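Local coordinates for protein alkaline phosphatase (PDB 2W5W) that probably hydrolyses phosphate monoesters at alkaline pH, as a metal-dependent alkaline phosphatase that binds zinc and magnesium, at residues L39-G44 and F250-G255; G261-N266 and G335-T340. The protein carries 1 engineered substitution. All blocks are in the same frame, centred on the assembly; numbering follows the deposited sequence.

Contact 1 of 2, residues L39-G44 and F250-G255. With ZN (zinc ion), chain H; ZN (zinc ion), chain G.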
ATOM      1  N   LEU B  39     -14.118  -3.626 -13.222  1.00  9.80           N
ATOM      2  CA  LEU B  39     -12.966  -4.124 -12.480  1.00 10.19           C
ATOM      3  C   LEU B  39     -11.714  -3.933 -13.331  1.00 13.79           C
ATOM      4  O   LEU B  39     -11.583  -4.557 -14.386  1.00 11.89           O
ATOM      5  CB  LEU B  39     -13.175  -5.604 -12.138  1.00 11.67           C
ATOM      6  CG  LEU B  39     -12.013  -6.350 -11.482  1.00 12.97           C
ATOM      7  CD1 LEU B  39     -11.600  -5.663 -10.168  1.00 11.07           C
ATOM      8  CD2 LEU B  39     -12.404  -7.797 -11.237  1.00 11.67           C
ATOM      9  N   LEU B  40     -10.818  -3.042 -12.905  1.00 10.34           N
ATOM     10  CA  LEU B  40      -9.575  -2.812 -13.644  1.00 10.60           C
ATOM     11  C   LEU B  40      -8.444  -3.492 -12.893  1.00 12.60           C
ATOM     12  O   LEU B  40      -8.256  -3.266 -11.704  1.00 14.01           O
ATOM     13  CB  LEU B  40      -9.297  -1.309 -13.772  1.00 10.31           C
ATOM     14  CG  LEU B  40     -10.421  -0.537 -14.460  1.00 14.34           C
ATOM     15  CD1 LEU B  40     -10.269   0.954 -14.247  1.00 26.99           C
ATOM     16  CD2 LEU B  40     -10.429  -0.859 -15.920  1.00 29.57           C
ATOM     17  N   ILE B  41      -7.702  -4.338 -13.595  1.00 10.06           N
ATOM     18  CA  ILE B  41      -6.613  -5.086 -12.998  1.00  9.92           C
ATOM     19  C   ILE B  41      -5.287  -4.682 -13.627  1.00 11.03           C
ATOM     20  O   ILE B  41      -5.090  -4.802 -14.838  1.00 11.22           O
ATOM     21  CB  ILE B  41      -6.809  -6.602 -13.206  1.00 11.46           C
ATOM     22  CG1 ILE B  41      -8.133  -7.060 -12.582  1.00 10.33           C
ATOM     23  CG2 ILE B  41      -5.631  -7.370 -12.640  1.00 12.61           C
ATOM     24  CD1 ILE B  41      -8.405  -8.555 -12.786  1.00 17.21           C
ATOM     25  N   SER B  42      -4.371  -4.221 -12.786  1.00 10.47           N
ATOM     26  CA  SER B  42      -3.020  -3.918 -13.215  1.00 10.35           C
ATOM     27  C   SER B  42      -2.151  -5.116 -12.870  1.00 16.59           C
ATOM     28  O   SER B  42      -1.808  -5.322 -11.704  1.00 18.44           O
ATOM     29  CB  SER B  42      -2.504  -2.675 -12.491  1.00  9.94           C
ATOM     30  OG  SER B  42      -2.810  -2.708 -11.091  1.00 13.81           O
ATOM     31  N   ASP B  43      -1.784  -5.899 -13.877  1.00 10.97           N
ATOM     32  CA  ASP B  43      -1.033  -7.126 -13.623  1.00  8.68           C
ATOM     33  C   ASP B  43       0.373  -6.772 -13.135  1.00 10.37           C
ATOM     34  O   ASP B  43       1.123  -6.096 -13.832  1.00 12.67           O
ATOM     35  CB  ASP B  43      -0.975  -8.018 -14.876  1.00  9.26           C
ATOM     36  CG  ASP B  43      -0.641  -9.461 -14.534  1.00 14.61           C
ATOM     37  OD1 ASP B  43       0.363  -9.681 -13.831  1.00 10.44           O
ATOM     38  OD2 ASP B  43      -1.390 -10.366 -14.931  1.00 12.37           O
ATOM     39  N   GLY B  44       0.720  -7.216 -11.931  1.00  9.62           N
ATOM     40  CA  GLY B  44       2.080  -7.050 -11.443  1.00 12.43           C
ATOM     41  C   GLY B  44       2.367  -5.714 -10.778  1.00 10.64           C
ATOM     42  O   GLY B  44       3.523  -5.410 -10.454  1.00 15.20           O
ATOM     43  N   PHE B 250     -20.999  -5.655 -16.608  1.00 13.53           N
ATOM     44  CA  PHE B 250     -19.789  -5.941 -15.861  1.00 11.41           C
ATOM     45  C   PHE B 250     -18.619  -5.963 -16.848  1.00 14.39           C
ATOM     46  O   PHE B 250     -18.695  -6.635 -17.873  1.00 15.07           O
ATOM     47  CB  PHE B 250     -19.869  -7.322 -15.180  1.00  9.32           C
ATOM     48  CG  PHE B 250     -18.553  -7.753 -14.587  1.00 12.57           C
ATOM     49  CD1 PHE B 250     -18.210  -7.376 -13.298  1.00 14.98           C
ATOM     50  CD2 PHE B 250     -17.640  -8.485 -15.335  1.00 15.79           C
ATOM     51  CE1 PHE B 250     -16.985  -7.748 -12.746  1.00 15.30           C
ATOM     52  CE2 PHE B 250     -16.413  -8.848 -14.808  1.00 15.67           C
ATOM     53  CZ  PHE B 250     -16.081  -8.471 -13.502  1.00 14.78           C
ATOM     54  N   ILE B 251     -17.537  -5.246 -16.537  1.00 11.11           N
ATOM     55  CA  ILE B 251     -16.360  -5.217 -17.412  1.00 10.57           C
ATOM     56  C   ILE B 251     -15.109  -5.483 -16.592  1.00 14.75           C
ATOM     57  O   ILE B 251     -14.978  -4.967 -15.484  1.00 12.44           O
ATOM     58  CB  ILE B 251     -16.210  -3.822 -18.079  1.00 12.69           C
ATOM     59  CG1 ILE B 251     -17.324  -3.587 -19.088  1.00 13.99           C
ATOM     60  CG2 ILE B 251     -14.840  -3.655 -18.735  1.00 14.03           C
ATOM     61  CD1 ILE B 251     -17.320  -2.152 -19.623  1.00 22.81           C
ATOM     62  N   MET B 252     -14.214  -6.318 -17.113  1.00 10.94           N
ATOM     63  CA  MET B 252     -12.873  -6.444 -16.538  1.00 10.57           C
ATOM     64  C   MET B 252     -11.929  -5.942 -17.611  1.00 14.77           C
ATOM     65  O   MET B 252     -11.932  -6.446 -18.725  1.00 13.82           O
ATOM     66  CB  MET B 252     -12.546  -7.897 -16.165  1.00 12.86           C
ATOM     67  CG  MET B 252     -11.219  -8.078 -15.401  1.00 14.30           C
ATOM     68  SD  MET B 252      -9.706  -7.787 -16.343  1.00 15.64           S
ATOM     69  CE  MET B 252      -9.614  -9.302 -17.328  1.00 13.86           C
ATOM     70  N   SER B 253     -11.143  -4.922 -17.280  1.00 12.33           N
ATOM     71  CA  SER B 253     -10.160  -4.398 -18.206  1.00 13.25           C
ATOM     72  C   SER B 253      -8.779  -4.494 -17.545  1.00 13.57           C
ATOM     73  O   SER B 253      -8.607  -4.113 -16.386  1.00 12.50           O
ATOM     74  CB  SER B 253     -10.515  -2.955 -18.603  1.00 19.78           C
ATOM     75  OG  SER B 253      -9.462  -2.347 -19.321  1.00 30.15           O
ATOM     76  N   GLU B 254      -7.807  -5.028 -18.280  1.00 11.27           N
ATOM     77  CA  GLU B 254      -6.492  -5.307 -17.711  1.00 10.57           C
ATOM     78  C   GLU B 254      -5.340  -4.523 -18.343  1.00 12.77           C
ATOM     79  O   GLU B 254      -5.170  -4.531 -19.567  1.00 14.41           O
ATOM     80  CB  GLU B 254      -6.167  -6.807 -17.823  1.00 13.18           C
ATOM     81  CG  GLU B 254      -4.918  -7.200 -17.021  1.00 12.87           C
ATOM     82  CD  GLU B 254      -4.251  -8.454 -17.542  1.00 15.65           C
ATOM     83  OE1 GLU B 254      -4.599  -8.899 -18.656  1.00 15.41           O
ATOM     84  OE2 GLU B 254      -3.362  -8.995 -16.847  1.00 14.33           O
ATOM     85  N   GLY B 255      -4.535  -3.885 -17.493  1.00 10.84           N
ATOM     86  CA  GLY B 255      -3.244  -3.348 -17.893  1.00 10.32           C
ATOM     87  C   GLY B 255      -2.245  -4.488 -17.773  1.00 13.71           C
ATOM     88  O   GLY B 255      -1.565  -4.654 -16.745  1.00 11.61           O
TER
HETATM   89 ZN    ZN H1378      -2.258 -10.661 -16.770  0.63  7.10          ZN
HETATM   90 ZN    ZN G1377       0.110 -11.405 -12.827  0.93 11.68          ZN
HETATM   91  O   HOH W   1      -3.000 -11.345 -18.718  1.00 17.85           O
HETATM   92  O   HOH W   2      -0.546  -9.966 -17.689  1.00 16.41           O
HETATM   93  O   HOH W   3      -1.333 -12.628 -16.918  1.00 17.32           O
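Strands 39-42 and 250-255 pair in parallel in the buried middle of the large sheet, Leu39 lying beside Met252 and Ile41 beside Glu254, and at their C-terminal ends two carboxylates reach a shared zinc ion. Five backbone hydrogen bonds lace the pair together, beginning with Leu39 N to Ile251 O at 2.8 Å and ending with Asp43 N to Gly255 O at 3.1 Å. On the face carrying Leu39, Ile41, Met252 and Glu254, the bent chain of Met252 brings SD to 3.9 Å from Ile41 CD1, the two side chains crossing at about a right angle, and Phe141 packs over them. On the opposite face Leu40 CD2 presses tightly on Ser253 CB, 3.4 Å away; the short serine suits this place, its OG hydrogen-bonded to Thr235, while Leu40 goes on to meet helix 267-291.

Metal sites gathered at the C-terminal ends of parallel central strands belong to the alpha/beta fold of the alkaline phosphatases. Asp43 bridges two zinc ions, OD1 binding one at 2.0 Å and OD2 the one shared with Glu254. Glu254, with CG anti to the backbone N (chi1 -170°) and the chain extended beyond, carries OE2 to 2.0 Å from that second zinc, which Thr137 and three waters also bind; magnesium, too, has been observed at this site in this protein. The metal explains why Asp43 OD2 and Glu254 OE2 can lie 3.1 Å apart, since it probably offsets their like charges. Glu254 OE1 accepts from Ser256 and from a zinc-bound water, 2.9 Å away, which fixes the turn of the carboxylate.

Contact 2 of 2, residues G261-N266 and G335-T340. With ZN (zinc ion), chain F.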
ATOM      1  N   GLY B 261       7.103  -5.579 -17.804  1.00 13.97           N
ATOM      2  CA  GLY B 261       8.144  -4.623 -17.483  1.00 13.24           C
ATOM      3  C   GLY B 261       8.840  -5.047 -16.197  1.00 17.13           C
ATOM      4  O   GLY B 261      10.070  -4.957 -16.075  1.00 18.16           O
ATOM      5  N   GLY B 262       8.054  -5.509 -15.227  1.00 15.28           N
ATOM      6  CA  GLY B 262       8.611  -5.988 -13.973  1.00 12.34           C
ATOM      7  C   GLY B 262       9.528  -7.190 -14.157  1.00 11.68           C
ATOM      8  O   GLY B 262      10.633  -7.223 -13.611  1.00 14.55           O
ATOM      9  N   HIS B 263       9.069  -8.185 -14.915  1.00 13.11           N
ATOM     10  CA  HIS B 263       9.867  -9.387 -15.176  1.00  9.66           C
ATOM     11  C   HIS B 263      11.179  -9.062 -15.863  1.00 16.75           C
ATOM     12  O   HIS B 263      12.211  -9.675 -15.587  1.00 20.87           O
ATOM     13  CB  HIS B 263       9.088 -10.377 -16.041  1.00 11.30           C
ATOM     14  CG  HIS B 263       8.069 -11.174 -15.279  1.00 13.61           C
ATOM     15  ND1 HIS B 263       8.415 -12.043 -14.268  1.00 16.14           N
ATOM     16  CD2 HIS B 263       6.723 -11.262 -15.407  1.00 17.86           C
ATOM     17  CE1 HIS B 263       7.323 -12.618 -13.790  1.00 18.38           C
ATOM     18  NE2 HIS B 263       6.286 -12.166 -14.467  1.00 14.58           N
ATOM     19  N   ALA B 264      11.139  -8.086 -16.757  1.00 12.94           N
ATOM     20  CA  ALA B 264      12.329  -7.716 -17.510  1.00 15.39           C
ATOM     21  C   ALA B 264      13.248  -6.779 -16.732  1.00 20.84           C
ATOM     22  O   ALA B 264      14.345  -6.468 -17.197  1.00 17.77           O
ATOM     23  CB  ALA B 264      11.923  -7.083 -18.836  1.00 19.66           C
ATOM     24  N   ASN B 265      12.809  -6.353 -15.547  1.00 16.20           N
ATOM     25  CA  ASN B 265      13.468  -5.282 -14.803  1.00 16.94           C
ATOM     26  C   ASN B 265      13.734  -4.071 -15.716  1.00 20.11           C
ATOM     27  O   ASN B 265      14.851  -3.553 -15.777  1.00 18.45           O
ATOM     28  CB  ASN B 265      14.782  -5.761 -14.173  1.00 18.36           C
ATOM     29  CG  ASN B 265      14.582  -6.786 -13.069  1.00 15.49           C
ATOM     30  OD1 ASN B 265      13.456  -7.200 -12.755  1.00 19.34           O
ATOM     31  ND2 ASN B 265      15.685  -7.209 -12.469  1.00 10.58           N
ATOM     32  N   ASN B 266      12.699  -3.638 -16.426  1.00 15.15           N
ATOM     33  CA  ASN B 266      12.805  -2.546 -17.393  1.00 16.47           C
ATOM     34  C   ASN B 266      11.929  -1.387 -16.929  1.00 18.53           C
ATOM     35  O   ASN B 266      10.725  -1.387 -17.171  1.00 18.28           O
ATOM     36  CB  ASN B 266      12.336  -3.048 -18.761  1.00 16.75           C
ATOM     37  CG  ASN B 266      12.436  -1.991 -19.848  1.00 18.65           C
ATOM     38  OD1 ASN B 266      12.466  -0.786 -19.568  1.00 20.62           O
ATOM     39  ND2 ASN B 266      12.480  -2.437 -21.103  1.00 19.02           N
ATOM     40  N   GLY B 335      13.480 -11.237 -10.652  1.00 16.88           N
ATOM     41  CA  GLY B 335      12.877 -11.350 -11.970  1.00 17.41           C
ATOM     42  C   GLY B 335      11.461 -11.899 -11.920  1.00 16.84           C
ATOM     43  O   GLY B 335      10.795 -12.037 -12.959  1.00 16.92           O
ATOM     44  N   GLY B 336      10.993 -12.213 -10.713  1.00 11.80           N
ATOM     45  CA  GLY B 336       9.708 -12.884 -10.544  1.00 16.57           C
ATOM     46  C   GLY B 336       8.686 -12.112  -9.734  1.00 13.24           C
ATOM     47  O   GLY B 336       8.886 -10.932  -9.421  1.00 13.49           O
ATOM     48  N   HIS B 337       7.576 -12.768  -9.406  1.00 10.66           N
ATOM     49  CA  HIS B 337       6.535 -12.135  -8.599  1.00 10.56           C
ATOM     50  C   HIS B 337       6.939 -12.046  -7.142  1.00 13.71           C
ATOM     51  O   HIS B 337       7.885 -12.703  -6.722  1.00 11.71           O
ATOM     52  CB  HIS B 337       5.243 -12.938  -8.677  1.00 10.44           C
ATOM     53  CG  HIS B 337       4.697 -13.062 -10.061  1.00 11.17           C
ATOM     54  ND1 HIS B 337       3.637 -13.881 -10.367  1.00  9.42           N
ATOM     55  CD2 HIS B 337       5.075 -12.472 -11.224  1.00 14.24           C
ATOM     56  CE1 HIS B 337       3.370 -13.788 -11.660  1.00 18.92           C
ATOM     57  NE2 HIS B 337       4.220 -12.936 -12.199  1.00 14.55           N
ATOM     58  N   SER B 338       6.207 -11.235  -6.373  1.00  9.36           N
ATOM     59  CA  SER B 338       6.430 -11.192  -4.937  1.00  8.93           C
ATOM     60  C   SER B 338       5.104 -11.239  -4.181  1.00 13.49           C
ATOM     61  O   SER B 338       4.040 -11.002  -4.756  1.00 11.79           O
ATOM     62  CB  SER B 338       7.250  -9.956  -4.543  1.00 12.95           C
ATOM     63  OG  SER B 338       6.457  -8.787  -4.538  1.00 16.06           O
ATOM     64  N   ALA B 339       5.190 -11.523  -2.884  1.00  8.08           N
ATOM     65  CA  ALA B 339       4.008 -11.796  -2.069  1.00  8.68           C
ATOM     66  C   ALA B 339       3.497 -10.622  -1.229  1.00  9.39           C
ATOM     67  O   ALA B 339       2.715 -10.836  -0.300  1.00  9.30           O
ATOM     68  CB  ALA B 339       4.275 -12.983  -1.146  1.00 11.45           C
ATOM     69  N   THR B 340       3.915  -9.404  -1.526  1.00 11.36           N
ATOM     70  CA  THR B 340       3.389  -8.242  -0.782  1.00  5.39           C
ATOM     71  C   THR B 340       1.864  -8.157  -0.882  1.00 10.73           C
ATOM     72  O   THR B 340       1.269  -8.572  -1.878  1.00 12.43           O
ATOM     73  CB  THR B 340       3.981  -6.913  -1.299  1.00  8.98           C
ATOM     74  OG1 THR B 340       3.422  -5.810  -0.553  1.00 10.41           O
ATOM     75  CG2 THR B 340       3.651  -6.731  -2.781  1.00 10.82           C
TER
HETATM   76 ZN    ZN F1376       4.287 -12.397 -14.202  0.82 13.09          ZN
HETATM   77  O   HOH W   4      12.242 -12.336 -15.682  1.00 33.41           O
HETATM   78  O   HOH W   5       3.853 -13.951 -15.476  1.00 26.02           O
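His263 and His337 meet at a zinc ion that ties the end of helix 258-263 to the short strand 337-338, and just past His263 the helix closes in a Schellman motif, Asn265 taking positive phi. The tight part is the metal site. His263 NE2 binds the zinc at 2.0 Å and His337 NE2 at 2.1 Å, so both nitrogens stand 3.2 Å apart as co-ligands of one metal, not as a hydrogen-bonded pair. The imidazoles meet rim to rim with their planes at 42°, neither lying over the other's face. Asp259, one helical turn before His263, adds its carboxylate to the same ion, giving the Asp-His-His zinc site of the alkaline phosphatase family.

Histidine suits both places because its second nitrogen can orient the ring. His263 ND1 donates to Gly335 O at 2.7 Å, the acceptor lying at the ring edge and close to its plane, whereas His337 ND1 pairs with Thr82 O. The first torsion of His263, with CG beside the backbone N (chi1 -79°), swings its ring from the helix toward the metal. The ring of His302 stacks on that of His337, and Tyr325 of the second subunit hydrogen-bonds the backbone N of His337 and meets its ring, bringing the dimer interface to the zinc site.

The solvent side lies at Gly335: its carbonyl is gripped by His263, but the residue itself is exposed and meets Asn265 only distantly. A water fills in between the two backbones, donating to His263 O at 2.7 Å and to Gly335 O at 3.1 Å.

How the contacts relate
Contact 1 lies in the core, its centre about 2 Å from that of the chain, while contact 2 sits about 17 Å out, partly open to solvent and beside the second subunit. They are joined in sequence, since strand 249-255 is followed, after a two-residue link, by helix 258-263, and their nearest atoms are about 5 Å apart. Their chemistry follows their place: regular strand pairing and apolar side chains support carboxylate ligands in contact 1, whereas contact 2 relies on imidazoles carried by a helix end and a short strand, with one direct hydrogen bond, from an imidazole to a backbone carbonyl. His302 links the two, sharing a zinc with Asp43 and stacking on His337.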